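Local coordinates for phosphate ABC transporter, phosphate-binding protein (PDB 4Q8R), which probably captures phosphate with high affinity and delivers it to an ABC-type transporter for uptake into the cell, at residues S9-V14 and M57-L62. Numbering follows the deposited sequence.
Sequences SGSTSV and MASRDL. With ZN (zinc ion), chain F; PO4 (phosphate ion), chain B.
Met57 gives the largest share of the buried surface, and its side chain runs past Val14 in the opposite sense, with SD 3.8 Å from CG1 of Val14. CG of Met57 sits between its own backbone N and carbonyl carbon (chi1 62°) and the chain is extended beyond it, which carries the terminal methyl CE to 3.4 Å from the backbone O of Ser11. Val14 touches through both branches: CG1 meets CB and SD of Met57, and CG2 lies 4.0 Å from the carbonyl O of Ala58.

Alongside this packing, two backbone bonds form a parallel bridge between Gly10 and Met57. Met57 N donates to Ser9 O at 2.8 Å, and Ser11 N donates to Met57 O with a nearly straight N-H...O angle of 174°. Gly10 CA makes a CA-H...O contact with Met57 O at 3.3 Å, and the backbone angles of Gly10 lie in a region open mainly to glycine.

The bridge pairs the C-terminal ends of parallel strands 6-10 and 55-58, from which both segments turn into the phosphate site, as in substrate-binding proteins of the PBP superfamily. Ser11 OG, anti to its N (chi1 168°), is 3.4 Å from Ser59 CB and donates to phosphate O4 at 2.6 Å; it also accepts from Val14 N, forming an ST motif. Ser13 N, Ser13 OG and Ser59 OG donate to the same oxygen, the last at 2.7 Å, so O4 receives four bonds drawn from both segments. Thr12 N and OG1 hold O2, and Arg125, Ser129, Gly130, Thr131 and Ser41 add further hydrogen bonds to the anion. Farther along 57-62, Asp61 OD1 binds a zinc ion together with Glu73.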
ATOM      1  N   SER A   9     -14.309   3.394   1.895  1.00 22.79           N
ATOM      2  CA  SER A   9     -13.778   2.030   1.868  1.00 21.09           C
ATOM      3  C   SER A   9     -12.673   1.899   0.878  1.00 20.62           C
ATOM      4  O   SER A   9     -12.555   2.659  -0.090  1.00 20.98           O
ATOM      5  CB  SER A   9     -14.918   1.029   1.565  1.00 22.02           C
ATOM      6  OG  SER A   9     -15.387   1.112   0.254  1.00 22.96           O
ATOM      7  N   GLY A  10     -11.816   0.880   1.112  1.00 19.40           N
ATOM      8  CA  GLY A  10     -10.818   0.498   0.170  1.00 20.12           C
ATOM      9  C   GLY A  10      -9.496   0.079   0.783  1.00 20.42           C
ATOM     10  O   GLY A  10      -9.476  -0.694   1.768  1.00 19.97           O
ATOM     11  N   SER A  11      -8.439   0.603   0.221  1.00 20.10           N
ATOM     12  CA  SER A  11      -7.066   0.206   0.473  1.00 20.39           C
ATOM     13  C   SER A  11      -6.743  -0.075   1.947  1.00 20.88           C
ATOM     14  O   SER A  11      -6.960   0.808   2.814  1.00 20.87           O
ATOM     15  CB  SER A  11      -6.169   1.332  -0.031  1.00 20.82           C
ATOM     16  OG  SER A  11      -4.826   1.228   0.374  1.00 20.35           O
ATOM     17  N   THR A  12      -6.106  -1.215   2.205  1.00 18.50           N
ATOM     18  CA  THR A  12      -5.552  -1.496   3.491  1.00 20.99           C
ATOM     19  C   THR A  12      -4.302  -0.636   3.755  1.00 19.38           C
ATOM     20  O   THR A  12      -3.999  -0.345   4.923  1.00 20.85           O
ATOM     21  CB  THR A  12      -5.247  -2.996   3.722  1.00 18.96           C
ATOM     22  OG1 THR A  12      -4.185  -3.434   2.884  1.00 19.78           O
ATOM     23  CG2 THR A  12      -6.492  -3.821   3.494  1.00 18.70           C
ATOM     24  N   SER A  13      -3.571  -0.260   2.715  1.00 20.23           N
ATOM     25  CA  SER A  13      -2.357   0.542   2.876  1.00 19.56           C
ATOM     26  C   SER A  13      -2.747   1.929   3.414  1.00 23.01           C
ATOM     27  O   SER A  13      -2.025   2.484   4.247  1.00 24.23           O
ATOM     28  CB  SER A  13      -1.644   0.730   1.551  1.00 20.89           C
ATOM     29  OG  SER A  13      -1.290  -0.502   0.940  1.00 20.80           O
ATOM     30  N   VAL A  14      -3.888   2.427   2.946  1.00 22.16           N
ATOM     31  CA  VAL A  14      -4.363   3.768   3.349  1.00 24.49           C
ATOM     32  C   VAL A  14      -5.038   3.752   4.683  1.00 24.49           C
ATOM     33  O   VAL A  14      -5.168   4.817   5.300  1.00 23.55           O
ATOM     34  CB  VAL A  14      -5.320   4.386   2.244  1.00 22.87           C
ATOM     35  CG1 VAL A  14      -5.725   5.843   2.540  1.00 25.72           C
ATOM     36  CG2 VAL A  14      -4.628   4.407   0.910  1.00 26.04           C
ATOM     37  N   MET A  57     -10.823   4.637  -1.178  1.00 22.67           N
ATOM     38  CA  MET A  57      -9.428   4.807  -1.010  1.00 23.15           C
ATOM     39  C   MET A  57      -8.666   3.786  -1.803  1.00 21.83           C
ATOM     40  O   MET A  57      -8.963   2.559  -1.708  1.00 22.85           O
ATOM     41  CB  MET A  57      -9.038   4.961   0.445  1.00 28.96           C
ATOM     42  CG  MET A  57      -9.297   3.875   1.381  1.00 35.03           C
ATOM     43  SD  MET A  57      -9.207   4.336   3.166  1.00 28.60           S
ATOM     44  CE  MET A  57      -9.684   2.631   3.677  1.00 27.96           C
ATOM     45  N   ALA A  58      -7.713   4.276  -2.587  1.00 23.68           N
ATOM     46  CA  ALA A  58      -6.889   3.405  -3.448  1.00 23.56           C
ATOM     47  C   ALA A  58      -5.403   3.684  -3.259  1.00 24.57           C
ATOM     48  O   ALA A  58      -4.970   4.869  -3.034  1.00 24.50           O
ATOM     49  CB  ALA A  58      -7.250   3.620  -4.848  1.00 25.89           C
ATOM     50  N   SER A  59      -4.619   2.639  -3.393  1.00 22.87           N
ATOM     51  CA  SER A  59      -3.150   2.731  -3.296  1.00 24.54           C
ATOM     52  C   SER A  59      -2.509   2.385  -4.642  1.00 25.82           C
ATOM     53  O   SER A  59      -1.331   1.958  -4.751  1.00 25.82           O
ATOM     54  CB  SER A  59      -2.658   1.829  -2.201  1.00 21.66           C
ATOM     55  OG  SER A  59      -2.898   0.470  -2.505  1.00 19.52           O
ATOM     56  N   ARG A  60      -3.287   2.567  -5.710  1.00 28.52           N
ATOM     57  CA  ARG A  60      -2.794   2.493  -7.092  1.00 30.48           C
ATOM     58  C   ARG A  60      -3.561   3.539  -7.889  1.00 31.79           C
ATOM     59  O   ARG A  60      -4.597   4.042  -7.405  1.00 29.28           O
ATOM     60  CB  ARG A  60      -3.049   1.108  -7.732  1.00 31.29           C
ATOM     61  CG  ARG A  60      -4.497   0.675  -7.707  1.00 27.56           C
ATOM     62  CD  ARG A  60      -4.725  -0.369  -8.759  1.00 30.98           C
ATOM     63  NE  ARG A  60      -6.005  -1.031  -8.677  1.00 30.63           N
ATOM     64  CZ  ARG A  60      -7.112  -0.610  -9.255  1.00 28.40           C
ATOM     65  NH1 ARG A  60      -7.106   0.533  -9.958  1.00 30.76           N
ATOM     66  NH2 ARG A  60      -8.207  -1.357  -9.176  1.00 29.55           N
ATOM     67  N   ASP A  61      -3.087   3.863  -9.073  1.00 33.75           N
ATOM     68  CA  ASP A  61      -3.871   4.726  -9.916  1.00 33.13           C
ATOM     69  C   ASP A  61      -5.152   3.993 -10.374  1.00 34.53           C
ATOM     70  O   ASP A  61      -5.211   2.766 -10.381  1.00 36.28           O
ATOM     71  CB  ASP A  61      -3.099   5.136 -11.129  1.00 38.40           C
ATOM     72  CG  ASP A  61      -3.638   6.372 -11.731  1.00 39.69           C
ATOM     73  OD1 ASP A  61      -4.672   6.927 -11.271  1.00 43.76           O
ATOM     74  OD2 ASP A  61      -3.037   6.801 -12.682  1.00 47.89           O
ATOM     75  N   LEU A  62      -6.148   4.748 -10.792  1.00 38.21           N
ATOM     76  CA  LEU A  62      -7.367   4.154 -11.373  1.00 36.22           C
ATOM     77  C   LEU A  62      -7.064   3.552 -12.714  1.00 39.38           C
ATOM     78  O   LEU A  62      -6.176   4.026 -13.439  1.00 41.96           O
ATOM     79  CB  LEU A  62      -8.434   5.223 -11.596  1.00 35.76           C
ATOM     80  CG  LEU A  62      -9.021   5.891 -10.376  1.00 29.90           C
ATOM     81  CD1 LEU A  62     -10.207   6.757 -10.769  1.00 35.79           C
ATOM     82  CD2 LEU A  62      -9.446   4.796  -9.399  1.00 30.59           C
TER
HETATM   83 ZN    ZN F 305      -5.428   8.643 -12.017  0.80 35.63          ZN
HETATM   84  P   PO4 B 301      -4.188  -2.327  -0.737  1.00 18.74           P
HETATM   85  O1  PO4 B 301      -5.147  -2.053  -1.907  1.00 19.76           O
HETATM   86  O2  PO4 B 301      -4.908  -2.981   0.423  1.00 18.95           O
HETATM   87  O3  PO4 B 301      -2.967  -3.092  -1.228  1.00 17.99           O
HETATM   88  O4  PO4 B 301      -3.630  -0.940  -0.274  1.00 19.61           O
HETATM   89  O   HOH W   1      -4.008   9.328 -11.245  1.00 57.84           O